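PDB 6YUB: adenylyltransferase and sulfurtransferase uba4 from Chaetomium thermophilum, which probably adenylates the C-terminal glycine of a ubiquitin-like sulfur carrier and converts it to a thiocarboxylate, for tRNA thiolation and molybdenum cofactor synthesis, this chain being its ThiF/MoeB-type adenylyltransferase part. Local coordinates for residues Ser2-Leu7 / Arg31-Lys36; Ile12-Arg17 / Glu99-Pro104; Lys179-Cys184 / Gly273-Asp278; Cys184-Phe189 / Asp278-Gly283. One frame throughout, in Å; residues are numbered along the deposited sequence. Where two conformers were deposited one is given.

Contact 1 of 4, residues Ser2-Leu7 / Arg31-Lys36; sequences STQKSL and RLMNAK
With CG set opposite its own carbonyl carbon (chi1 -72°), N34 turns its amide out of the helix end to face the backbone of Q4, while M33, bent at chi3 (55°), curls its thioether end toward L7. N34 illustrates how one amide can grip a single residue of a passing chain twice. N34 OD1 receives the backbone N of Q4 at 2.8 Å, with the donor tilted from the carbonyl plane. N34 ND2 gives a straighter bond, 3.0 Å to Q4 O, lying in the carbonyl plane on a lone pair. The pair holds the amide against rotation, and S2 closes over its base, with S2 CA 3.6 Å from N34 CB. An aspartate in place of N34 would probably leave Q4 O without its donor and set a carboxylate oxygen against it. Beside this polar part, the contact is apolar: L7 CD2 comes to 3.3 Å from M33 SD and 3.6 Å from M33 CE, the two side chains meeting at a slant. The N-terminal arm is thus fastened to the end of helix 25-33, just before strand 36-40 enters the central sheet, while L7 and M33 also pack on helix 9-19.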
loop_
_atom_site.group_PDB
_atom_site.type_symbol
_atom_site.label_atom_id
_atom_site.label_comp_id
_atom_site.label_asym_id
_atom_site.label_seq_id
_atom_site.Cartn_x
_atom_site.Cartn_y
_atom_site.Cartn_z
ATOM N N SER B 2 24.056 -23.042 -0.026
ATOM C CA SER B 2 24.113 -22.143 -1.170
ATOM C C SER B 2 24.681 -22.830 -2.406
ATOM O O SER B 2 25.080 -22.154 -3.361
ATOM C CB SER B 2 24.942 -20.906 -0.826
ATOM O OG SER B 2 26.257 -21.267 -0.440
ATOM N N THR B 3 24.717 -24.162 -2.409
ATOM C CA THR B 3 25.345 -24.927 -3.477
ATOM C C THR B 3 24.343 -25.727 -4.301
ATOM O O THR B 3 24.752 -26.591 -5.082
ATOM C CB THR B 3 26.403 -25.869 -2.890
ATOM O OG1 THR B 3 25.798 -26.709 -1.897
ATOM C CG2 THR B 3 27.537 -25.075 -2.259
ATOM N N GLN B 4 23.049 -25.462 -4.151
ATOM C CA GLN B 4 22.045 -26.205 -4.901
ATOM C C GLN B 4 22.148 -25.889 -6.387
ATOM O O GLN B 4 22.204 -24.721 -6.786
ATOM C CB GLN B 4 20.646 -25.874 -4.389
ATOM C CG GLN B 4 20.161 -26.779 -3.272
ATOM C CD GLN B 4 19.056 -26.146 -2.452
ATOM O OE1 GLN B 4 19.151 -24.983 -2.058
ATOM N NE2 GLN B 4 17.999 -26.905 -2.191
ATOM N N LYS B 5 22.176 -26.938 -7.206
ATOM C CA LYS B 5 22.165 -26.807 -8.655
ATOM C C LYS B 5 20.970 -27.508 -9.284
ATOM O O LYS B 5 20.834 -27.490 -10.514
ATOM C CB LYS B 5 23.464 -27.370 -9.252
ATOM C CG LYS B 5 24.739 -26.835 -8.609
ATOM C CD LYS B 5 25.377 -25.726 -9.436
ATOM C CE LYS B 5 26.645 -25.196 -8.775
ATOM N NZ LYS B 5 26.412 -23.925 -8.031
ATOM N N SER B 6 20.104 -28.124 -8.479
ATOM C CA SER B 6 18.961 -28.871 -8.979
ATOM C C SER B 6 17.758 -28.620 -8.084
ATOM O O SER B 6 17.892 -28.226 -6.922
ATOM C CB SER B 6 19.243 -30.379 -9.038
ATOM O OG SER B 6 20.118 -30.697 -10.103
ATOM N N LEU B 7 16.574 -28.857 -8.640
ATOM C CA LEU B 7 15.325 -28.789 -7.895
ATOM C C LEU B 7 14.778 -30.200 -7.718
ATOM O O LEU B 7 14.731 -30.976 -8.679
ATOM C CB LEU B 7 14.293 -27.918 -8.610
ATOM C CG LEU B 7 14.588 -26.427 -8.783
ATOM C CD1 LEU B 7 13.296 -25.691 -9.128
ATOM C CD2 LEU B 7 15.226 -25.839 -7.546
ATOM N N ARG B 31 18.376 -19.257 -7.083
ATOM C CA ARG B 31 18.974 -18.111 -6.409
ATOM C C ARG B 31 18.258 -17.808 -5.100
ATOM O O ARG B 31 18.889 -17.394 -4.117
ATOM C CB ARG B 31 18.961 -16.892 -7.324
ATOM C CG ARG B 31 20.073 -16.914 -8.355
ATOM C CD ARG B 31 19.888 -15.844 -9.417
ATOM N NE ARG B 31 20.875 -15.982 -10.484
ATOM C CZ ARG B 31 20.953 -15.187 -11.548
ATOM N NH1 ARG B 31 20.096 -14.187 -11.696
ATOM N NH2 ARG B 31 21.887 -15.398 -12.463
ATOM N N LEU B 32 16.934 -17.987 -5.063
ATOM C CA LEU B 32 16.222 -17.863 -3.795
ATOM C C LEU B 32 16.637 -18.972 -2.830
ATOM O O LEU B 32 16.943 -18.713 -1.660
ATOM C CB LEU B 32 14.714 -17.898 -4.033
ATOM C CG LEU B 32 14.123 -16.757 -4.850
ATOM C CD1 LEU B 32 12.642 -17.014 -5.116
ATOM C CD2 LEU B 32 14.332 -15.417 -4.150
ATOM N N MET B 33 16.679 -20.211 -3.315
ATOM C CA MET B 33 16.951 -21.356 -2.450
ATOM C C MET B 33 18.390 -21.380 -1.951
ATOM O O MET B 33 18.657 -21.982 -0.910
ATOM C CB MET B 33 16.640 -22.653 -3.196
ATOM C CG MET B 33 15.184 -22.790 -3.599
ATOM S SD MET B 33 14.911 -24.105 -4.805
ATOM C CE MET B 33 15.635 -25.507 -3.960
ATOM N N ASN B 34 19.316 -20.752 -2.667
ATOM C CA ASN B 34 20.700 -20.647 -2.218
ATOM C C ASN B 34 20.964 -19.373 -1.431
ATOM O O ASN B 34 22.111 -19.131 -1.046
ATOM C CB ASN B 34 21.644 -20.715 -3.426
ATOM C CG ASN B 34 21.710 -22.107 -4.029
ATOM O OD1 ASN B 34 21.735 -23.105 -3.309
ATOM N ND2 ASN B 34 21.730 -22.179 -5.357
ATOM N N ALA B 35 19.938 -18.571 -1.171
ATOM C CA ALA B 35 20.107 -17.283 -0.519
ATOM C C ALA B 35 19.909 -17.400 0.988
ATOM O O ALA B 35 19.288 -18.338 1.491
ATOM C CB ALA B 35 19.125 -16.258 -1.094
ATOM N N LYS B 36 20.456 -16.421 1.706
ATOM C CA LYS B 36 20.310 -16.317 3.155
ATOM C C LYS B 36 19.836 -14.906 3.473
ATOM O O LYS B 36 20.576 -13.940 3.258
ATOM C CB LYS B 36 21.623 -16.617 3.875
ATOM C CG LYS B 36 22.305 -17.906 3.454
ATOM C CD LYS B 36 23.533 -18.161 4.315
ATOM C CE LYS B 36 24.695 -18.697 3.493
ATOM N NZ LYS B 36 25.910 -18.934 4.329
#

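Contact 2 of 4, residues Ile12-Arg17 / Glu99-Pro104; sequences IERYSR and EINPLP
R14 and N101 meet with their flat groups nearly parallel, the guanidinium and amide planes only 13° apart, so that N101 OD1 lies over one guanidinium face, toward its rim, at 3.5 Å from R14 CZ. The angle between R14 NH1 and N101 OD1 is too poor for a hydrogen bond. The R14 chain leaves its helix with CG opposite the backbone N (chi1 -177°) and bends at chi3, which brings NH1 round to I100 O at 2.9 Å. That bond runs close to the guanidinium plane and reaches a lone pair of the carbonyl at the end of helix 89-100. P102 CD packs 3.7 Å from R14 NH2, and L103 CD1 approaches R14 CD at 4.0 Å. Y15 comes in differently: its side chain crosses N101 at about a right angle, and the ring presents its edge, with N101 ND2 donating to Y15 OH at 3.0 Å within the amide plane. The same ND2 also donates to A54 O, and N101 OD1 takes L103 N at 3.2 Å, closing an Asx turn where the chain leaves the helix. R14 NE also forms a salt bridge with E10, and R14 NH2 bonds a polar side chain of another protein chain. The buried R14 charge is probably balanced by the carboxylate of E10 and by I100 O, a helix-end carbonyl that it would in turn polarise.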
loop_
_atom_site.group_PDB
_atom_site.type_symbol
_atom_site.label_atom_id
_atom_site.label_comp_id
_atom_site.label_asym_id
_atom_site.label_seq_id
_atom_site.Cartn_x
_atom_site.Cartn_y
_atom_site.Cartn_z
ATOM N N ILE B 12 9.757 -28.494 -7.520
ATOM C CA ILE B 12 9.183 -28.192 -8.830
ATOM C C ILE B 12 7.686 -27.930 -8.709
ATOM O O ILE B 12 7.167 -26.940 -9.234
ATOM C CB ILE B 12 9.477 -29.336 -9.820
ATOM C CG1 ILE B 12 10.961 -29.326 -10.199
ATOM C CG2 ILE B 12 8.586 -29.220 -11.051
ATOM C CD1 ILE B 12 11.444 -30.620 -10.826
ATOM N N GLU B 13 6.972 -28.806 -8.002
ATOM C CA GLU B 13 5.536 -28.617 -7.825
ATOM C C GLU B 13 5.237 -27.400 -6.962
ATOM O O GLU B 13 4.342 -26.609 -7.280
ATOM C CB GLU B 13 4.915 -29.877 -7.208
ATOM C CG GLU B 13 3.477 -29.714 -6.722
ATOM C CD GLU B 13 2.888 -31.023 -6.207
ATOM O OE1 GLU B 13 3.504 -32.079 -6.460
ATOM O OE2 GLU B 13 1.813 -30.998 -5.559
ATOM N N ARG B 14 5.971 -27.234 -5.864
ATOM C CA ARG B 14 5.680 -26.154 -4.928
ATOM C C ARG B 14 5.912 -24.781 -5.548
ATOM O O ARG B 14 5.167 -23.840 -5.246
ATOM C CB ARG B 14 6.530 -26.331 -3.660
ATOM C CG ARG B 14 6.271 -25.315 -2.567
ATOM C CD ARG B 14 7.053 -25.646 -1.292
ATOM N NE ARG B 14 6.327 -26.556 -0.414
ATOM C CZ ARG B 14 5.464 -26.164 0.522
ATOM N NH1 ARG B 14 5.216 -24.873 0.713
ATOM N NH2 ARG B 14 4.851 -27.064 1.271
ATOM N N TYR B 15 6.908 -24.650 -6.425
ATOM C CA TYR B 15 7.296 -23.359 -6.982
ATOM C C TYR B 15 6.949 -23.212 -8.461
ATOM O O TYR B 15 7.414 -22.265 -9.106
ATOM C CB TYR B 15 8.800 -23.139 -6.796
ATOM C CG TYR B 15 9.275 -23.273 -5.365
ATOM C CD1 TYR B 15 8.630 -22.600 -4.341
ATOM C CD2 TYR B 15 10.351 -24.080 -5.043
ATOM C CE1 TYR B 15 9.051 -22.721 -3.031
ATOM C CE2 TYR B 15 10.785 -24.211 -3.730
ATOM C CZ TYR B 15 10.126 -23.527 -2.733
ATOM O OH TYR B 15 10.538 -23.646 -1.429
ATOM N N SER B 16 6.143 -24.122 -9.015
ATOM C CA SER B 16 5.885 -24.107 -10.451
ATOM C C SER B 16 5.228 -22.805 -10.899
ATOM O O SER B 16 5.541 -22.285 -11.977
ATOM C CB SER B 16 5.003 -25.298 -10.829
ATOM O OG SER B 16 3.824 -25.319 -10.037
ATOM N N ARG B 17 4.310 -22.268 -10.093
ATOM C CA ARG B 17 3.542 -21.109 -10.528
ATOM C C ARG B 17 4.394 -19.842 -10.601
ATOM O O ARG B 17 4.133 -18.975 -11.444
ATOM C CB ARG B 17 2.350 -20.889 -9.595
ATOM C CG ARG B 17 1.302 -21.997 -9.621
ATOM C CD ARG B 17 0.603 -22.112 -10.976
ATOM N NE ARG B 17 0.481 -20.830 -11.671
ATOM C CZ ARG B 17 -0.514 -19.963 -11.499
ATOM N NH1 ARG B 17 -1.495 -20.220 -10.643
ATOM N NH2 ARG B 17 -0.524 -18.831 -12.184
ATOM N N GLU B 99 4.486 -23.893 8.795
ATOM C CA GLU B 99 3.207 -24.271 8.209
ATOM C C GLU B 99 3.149 -23.902 6.734
ATOM O O GLU B 99 2.705 -24.704 5.901
ATOM C CB GLU B 99 2.060 -23.601 8.966
ATOM C CG GLU B 99 1.815 -24.158 10.361
ATOM C CD GLU B 99 0.610 -23.521 11.032
ATOM O OE1 GLU B 99 0.374 -22.317 10.814
ATOM O OE2 GLU B 99 -0.110 -24.231 11.768
ATOM N N ILE B 100 3.597 -22.686 6.391
ATOM C CA ILE B 100 3.541 -22.226 5.010
ATOM C C ILE B 100 4.449 -23.074 4.130
ATOM O O ILE B 100 4.074 -23.482 3.021
ATOM C CB ILE B 100 3.926 -20.737 4.929
ATOM C CG1 ILE B 100 2.887 -19.877 5.651
ATOM C CG2 ILE B 100 4.089 -20.303 3.469
ATOM C CD1 ILE B 100 3.293 -18.422 5.777
ATOM N N ASN B 101 5.663 -23.336 4.604
ATOM C CA ASN B 101 6.682 -24.006 3.809
ATOM C C ASN B 101 7.743 -24.590 4.734
ATOM O O ASN B 101 8.533 -23.839 5.324
ATOM C CB ASN B 101 7.314 -23.022 2.823
ATOM C CG ASN B 101 8.175 -23.707 1.790
ATOM O OD1 ASN B 101 8.435 -24.912 1.878
ATOM N ND2 ASN B 101 8.630 -22.943 0.801
ATOM N N PRO B 102 7.786 -25.913 4.904
ATOM C CA PRO B 102 8.790 -26.523 5.788
ATOM C C PRO B 102 10.137 -26.803 5.138
ATOM O O PRO B 102 11.010 -27.368 5.804
ATOM C CB PRO B 102 8.110 -27.842 6.199
ATOM C CG PRO B 102 7.301 -28.221 4.989
ATOM C CD PRO B 102 6.825 -26.911 4.382
ATOM N N LEU B 103 10.335 -26.435 3.879
ATOM C CA LEU B 103 11.580 -26.756 3.193
ATOM C C LEU B 103 12.717 -25.801 3.561
ATOM O O LEU B 103 13.874 -26.235 3.639
ATOM C CB LEU B 103 11.360 -26.756 1.676
ATOM C CG LEU B 103 10.306 -27.734 1.165
ATOM C CD1 LEU B 103 10.320 -27.807 -0.351
ATOM C CD2 LEU B 103 10.506 -29.124 1.760
ATOM N N PRO B 104 12.454 -24.516 3.791
ATOM C CA PRO B 104 13.548 -23.609 4.163
ATOM C C PRO B 104 14.054 -23.881 5.571
ATOM O O PRO B 104 13.362 -24.446 6.419
ATOM C CB PRO B 104 12.915 -22.212 4.069
ATOM C CG PRO B 104 11.648 -22.390 3.308
ATOM C CD PRO B 104 11.186 -23.788 3.601
#

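Contact 3 of 4, residues Lys179-Cys184 / Gly273-Asp278; sequences KKAAPC and GGRKKD. With ZN (zinc ion), chain E.
The guanidinium of R275 carries the methyl group of A181 over one face, CB standing 3.9 Å above the plane and displaced toward its rim, while an ordered water lies in plane at its edge. With CG opposite the backbone N (chi1 163°), the aliphatic part of R275 runs past A181, the two CB atoms 3.9 Å apart, and the bend at chi3 turns the guanidinium so that its face meets the A181 methyl. The water is held at both ends, donating to A182 O at 2.7 Å and accepting from R275 NH2 at 3.2 Å, so it bridges the side chain to the opposing backbone. R275 NH2 also bonds T172 O, and NH1 bonds P173 O and V176 O, all beyond the two segments. Between the backbones there is one hydrogen bond, R275 N to A181 O at 2.9 Å, nearly straight at the hydrogen although the donor stands above the carbonyl plane. G274 slides past the same oxygen, its CA 3.6 Å from A181 O, where a side chain would find little room. The P183 ring rests on the neighbouring glycine, with P183 CG 3.3 Å from G273 O. C184 then leaves the contact to bind the zinc ion through SG. The carbonyl oxygens and the water would probably stabilise the positive charge of R275, beside the loop leading to C279 and C282.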
loop_
_atom_site.group_PDB
_atom_site.type_symbol
_atom_site.label_atom_id
_atom_site.label_comp_id
_atom_site.label_asym_id
_atom_site.label_seq_id
_atom_site.Cartn_x
_atom_site.Cartn_y
_atom_site.Cartn_z
ATOM N N LYS B 179 33.406 6.969 -7.407
ATOM C CA LYS B 179 32.508 6.315 -8.348
ATOM C C LYS B 179 31.093 6.444 -7.801
ATOM O O LYS B 179 30.889 6.782 -6.633
ATOM C CB LYS B 179 32.883 4.846 -8.563
ATOM C CG LYS B 179 32.988 4.044 -7.271
ATOM C CD LYS B 179 32.536 2.598 -7.446
ATOM C CE LYS B 179 33.543 1.773 -8.230
ATOM N NZ LYS B 179 33.190 0.321 -8.218
ATOM N N LYS B 180 30.115 6.171 -8.660
ATOM C CA LYS B 180 28.725 6.179 -8.224
ATOM C C LYS B 180 28.496 5.054 -7.218
ATOM O O LYS B 180 28.914 3.914 -7.437
ATOM C CB LYS B 180 27.788 6.023 -9.418
ATOM C CG LYS B 180 27.761 7.222 -10.355
ATOM C CD LYS B 180 26.409 7.326 -11.054
ATOM C CE LYS B 180 26.522 8.034 -12.394
ATOM N NZ LYS B 180 27.187 7.171 -13.412
ATOM N N ALA B 181 27.834 5.378 -6.109
ATOM C CA ALA B 181 27.609 4.408 -5.052
ATOM C C ALA B 181 26.262 4.679 -4.399
ATOM O O ALA B 181 25.814 5.828 -4.324
ATOM C CB ALA B 181 28.725 4.452 -3.999
ATOM N N ALA B 182 25.629 3.608 -3.919
ATOM C CA ALA B 182 24.335 3.732 -3.274
ATOM C C ALA B 182 24.485 4.382 -1.901
ATOM O O ALA B 182 25.534 4.268 -1.254
ATOM C CB ALA B 182 23.680 2.360 -3.134
ATOM N N PRO B 183 23.449 5.064 -1.425
ATOM C CA PRO B 183 23.536 5.716 -0.116
ATOM C C PRO B 183 23.336 4.736 1.028
ATOM O O PRO B 183 22.847 3.616 0.856
ATOM C CB PRO B 183 22.392 6.736 -0.160
ATOM C CG PRO B 183 21.364 6.077 -1.029
ATOM C CD PRO B 183 22.138 5.280 -2.068
ATOM N N CYS B 184 23.738 5.186 2.218
ATOM C CA CYS B 184 23.374 4.521 3.457
ATOM C C CYS B 184 22.234 5.308 4.111
ATOM O O CYS B 184 21.786 6.341 3.599
ATOM C CB CYS B 184 24.582 4.403 4.384
ATOM S SG CYS B 184 24.738 5.747 5.548
ATOM N N GLY B 273 19.404 10.839 -3.233
ATOM C CA GLY B 273 20.730 10.985 -3.784
ATOM C C GLY B 273 21.593 9.773 -3.502
ATOM O O GLY B 273 21.248 8.891 -2.716
ATOM N N GLY B 274 22.740 9.731 -4.171
ATOM C CA GLY B 274 23.709 8.682 -3.950
ATOM C C GLY B 274 24.478 8.893 -2.661
ATOM O O GLY B 274 24.155 9.747 -1.832
ATOM N N ARG B 275 25.523 8.084 -2.493
ATOM C CA ARG B 275 26.389 8.207 -1.328
ATOM C C ARG B 275 26.924 9.629 -1.211
ATOM O O ARG B 275 27.417 10.203 -2.182
ATOM C CB ARG B 275 27.548 7.212 -1.433
ATOM C CG ARG B 275 28.717 7.513 -0.505
ATOM C CD ARG B 275 29.753 6.400 -0.551
ATOM N NE ARG B 275 29.245 5.167 0.048
ATOM C CZ ARG B 275 29.900 4.010 0.051
ATOM N NH1 ARG B 275 31.092 3.915 -0.522
ATOM N NH2 ARG B 275 29.357 2.944 0.623
ATOM N N LYS B 276 26.812 10.196 -0.014
ATOM C CA LYS B 276 27.359 11.519 0.249
ATOM C C LYS B 276 28.844 11.421 0.569
ATOM O O LYS B 276 29.283 10.530 1.303
ATOM C CB LYS B 276 26.615 12.195 1.403
ATOM C CG LYS B 276 25.286 12.823 0.994
ATOM C CD LYS B 276 24.669 13.635 2.131
ATOM C CE LYS B 276 25.492 14.880 2.456
ATOM N NZ LYS B 276 25.606 15.093 3.930
ATOM N N LYS B 277 29.623 12.348 0.010
ATOM C CA LYS B 277 31.068 12.306 0.190
ATOM C C LYS B 277 31.462 12.544 1.641
ATOM O O LYS B 277 32.515 12.070 2.080
ATOM C CB LYS B 277 31.738 13.337 -0.723
ATOM C CG LYS B 277 33.243 13.160 -0.846
ATOM C CD LYS B 277 33.781 13.729 -2.154
ATOM C CE LYS B 277 33.727 15.250 -2.183
ATOM N NZ LYS B 277 34.628 15.811 -3.233
ATOM N N ASP B 278 30.632 13.256 2.400
ATOM C CA ASP B 278 30.943 13.605 3.779
ATOM C C ASP B 278 30.055 12.868 4.781
ATOM O O ASP B 278 29.838 13.340 5.896
ATOM C CB ASP B 278 30.815 15.110 3.995
ATOM C CG ASP B 278 29.377 15.592 3.879
ATOM O OD1 ASP B 278 28.576 14.920 3.190
ATOM O OD2 ASP B 278 29.050 16.638 4.481
HETATM ZN ZN ZN E . 25.987 7.212 4.284
HETATM O O HOH W 1 26.333 3.847 1.310
#

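Contact 4 of 4, residues Cys184-Phe189 / Asp278-Gly283; sequences CYRCCF and DCFACG. With ZN (zinc ion), chain E.
C184, C187, C279 and C282 converge on the zinc ion in the dense half of this contact, each SG lying 2.2 to 2.3 Å from the metal. Three of the sulfurs also accept backbone N-H bonds. C187 N donates to C184 SG at 3.6 Å and C184 N to C187 SG at 3.5 Å, a capping box of two cysteines at the start of helix 185-188. In the facing loop C279 SG accepts from A281 N at 3.3 Å and from C282 N at 3.4 Å. Such donors would probably ease the negative charge of four thiolates on one divalent ion. Two CxxC pairs, far apart in sequence, thus form the Cys4 zinc site found in MoeB-type relatives, and the metal ties the short helix to the loop between strand 267-271 and helix 290-294. All four cysteines have two conformers, and the C187-C282 disulfide of another structure is absent here. Away from the metal the fit relaxes round R186. Its extended chain passes A281, R186 CD to A281 CB 3.7 Å, and lies beside F280. F280 CD2 lies over one guanidinium face, 3.6 Å from R186 CZ, the planes 54° apart. R186 NH2 forms a salt bridge with D143 of helix 135-148. Replacing R186 by an alanine would probably leave D143 without its mate and F280 freer to turn. F280 is on the exposed side, whereas A281 packs inward.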
loop_
_atom_site.group_PDB
_atom_site.type_symbol
_atom_site.label_atom_id
_atom_site.label_comp_id
_atom_site.label_asym_id
_atom_site.label_seq_id
_atom_site.Cartn_x
_atom_site.Cartn_y
_atom_site.Cartn_z
ATOM N N CYS B 184 23.738 5.186 2.218
ATOM C CA CYS B 184 23.374 4.521 3.457
ATOM C C CYS B 184 22.234 5.308 4.111
ATOM O O CYS B 184 21.786 6.341 3.599
ATOM C CB CYS B 184 24.582 4.403 4.384
ATOM S SG CYS B 184 24.738 5.747 5.548
ATOM N N TYR B 185 21.760 4.820 5.260
ATOM C CA TYR B 185 20.628 5.473 5.912
ATOM C C TYR B 185 20.986 6.878 6.389
ATOM O O TYR B 185 20.119 7.761 6.413
ATOM C CB TYR B 185 20.125 4.619 7.079
ATOM C CG TYR B 185 18.782 5.055 7.630
ATOM C CD1 TYR B 185 17.598 4.692 6.998
ATOM C CD2 TYR B 185 18.696 5.820 8.783
ATOM C CE1 TYR B 185 16.365 5.087 7.497
ATOM C CE2 TYR B 185 17.471 6.220 9.291
ATOM C CZ TYR B 185 16.311 5.852 8.644
ATOM O OH TYR B 185 15.092 6.250 9.147
ATOM N N ARG B 186 22.244 7.110 6.773
ATOM C CA ARG B 186 22.652 8.451 7.173
ATOM C C ARG B 186 22.711 9.387 5.970
ATOM O O ARG B 186 22.359 10.567 6.077
ATOM C CB ARG B 186 24.006 8.406 7.876
ATOM C CG ARG B 186 23.965 7.839 9.285
ATOM C CD ARG B 186 25.366 7.740 9.866
ATOM N NE ARG B 186 25.395 6.963 11.100
ATOM C CZ ARG B 186 25.195 7.466 12.315
ATOM N NH1 ARG B 186 24.949 8.760 12.475
ATOM N NH2 ARG B 186 25.243 6.670 13.370
ATOM N N CYS B 187 23.159 8.880 4.816
ATOM C CA CYS B 187 23.168 9.688 3.604
ATOM C C CYS B 187 21.802 10.305 3.335
ATOM O O CYS B 187 21.713 11.406 2.780
ATOM C CB CYS B 187 23.588 8.841 2.400
ATOM S SG CYS B 187 25.306 8.313 2.367
ATOM N N CYS B 188 20.729 9.612 3.720
ATOM C CA CYS B 188 19.376 10.059 3.424
ATOM C C CYS B 188 18.769 10.891 4.548
ATOM O O CYS B 188 18.032 11.846 4.278
ATOM C CB CYS B 188 18.471 8.851 3.153
ATOM S SG CYS B 188 19.045 7.729 1.862
ATOM N N PHE B 189 19.056 10.549 5.805
ATOM C CA PHE B 189 18.369 11.145 6.943
ATOM C C PHE B 189 19.363 11.553 8.016
ATOM O O PHE B 189 20.241 10.767 8.384
ATOM C CB PHE B 189 17.345 10.166 7.535
ATOM C CG PHE B 189 16.463 9.519 6.511
ATOM C CD1 PHE B 189 15.579 10.280 5.765
ATOM C CD2 PHE B 189 16.512 8.153 6.297
ATOM C CE1 PHE B 189 14.765 9.692 4.820
ATOM C CE2 PHE B 189 15.696 7.557 5.353
ATOM C CZ PHE B 189 14.821 8.328 4.615
ATOM N N ASP B 278 30.632 13.256 2.400
ATOM C CA ASP B 278 30.943 13.605 3.779
ATOM C C ASP B 278 30.055 12.868 4.781
ATOM O O ASP B 278 29.838 13.340 5.896
ATOM C CB ASP B 278 30.815 15.110 3.995
ATOM C CG ASP B 278 29.377 15.592 3.879
ATOM O OD1 ASP B 278 28.576 14.920 3.190
ATOM O OD2 ASP B 278 29.050 16.638 4.481
ATOM N N CYS B 279 29.536 11.699 4.400
ATOM C CA CYS B 279 28.662 10.955 5.296
ATOM C C CYS B 279 29.454 10.418 6.480
ATOM O O CYS B 279 30.528 9.836 6.308
ATOM C CB CYS B 279 27.981 9.804 4.564
ATOM S SG CYS B 279 27.157 8.658 5.698
ATOM N N PHE B 280 28.907 10.604 7.683
ATOM C CA PHE B 280 29.573 10.141 8.896
ATOM C C PHE B 280 29.985 8.677 8.797
ATOM O O PHE B 280 31.044 8.291 9.305
ATOM C CB PHE B 280 28.649 10.357 10.100
ATOM C CG PHE B 280 29.138 9.719 11.371
ATOM C CD1 PHE B 280 30.078 10.352 12.160
ATOM C CD2 PHE B 280 28.641 8.493 11.780
ATOM C CE1 PHE B 280 30.527 9.770 13.333
ATOM C CE2 PHE B 280 29.091 7.903 12.955
ATOM C CZ PHE B 280 30.033 8.545 13.725
ATOM N N ALA B 281 29.170 7.852 8.135
ATOM C CA ALA B 281 29.363 6.408 8.137
ATOM C C ALA B 281 30.060 5.887 6.885
ATOM O O ALA B 281 31.037 5.139 6.992
ATOM C CB ALA B 281 28.006 5.704 8.302
ATOM N N CYS B 282 29.566 6.248 5.696
ATOM C CA CYS B 282 30.092 5.709 4.449
ATOM C C CYS B 282 30.905 6.719 3.652
ATOM O O CYS B 282 31.434 6.367 2.593
ATOM C CB CYS B 282 28.943 5.172 3.580
ATOM S SG CYS B 282 27.667 6.383 3.121
ATOM N N GLY B 283 31.039 7.949 4.134
ATOM C CA GLY B 283 31.706 8.988 3.386
ATOM C C GLY B 283 33.218 8.913 3.467
ATOM O O GLY B 283 33.805 8.019 4.076
HETATM ZN ZN ZN E . 25.987 7.212 4.284
#

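Overall arrangement
The four contacts fall into two pairs at different ends of the ThiF-type fold. Contacts 1 and 2 adjoin, their centres 13 Å apart, and M33 SD meets Y15 CE2 at 4.3 Å, so helix 25-33 and helix 9-19 meet where the two contacts adjoin. Contacts 3 and 4 share C184 and D278, have centres 8 Å apart and both touch the zinc ion; R275 NE comes within 3.5 Å of C282 CB, joining the carbonyl-bound arginine to the metal site. Contacts 2 and 3 lie on opposite sides of the chain's centre, about 28 Å apart at their nearest atoms. The predicted catalytic cysteine, C201, belongs to the unmodelled residues 191-204, which follow helix 185-188.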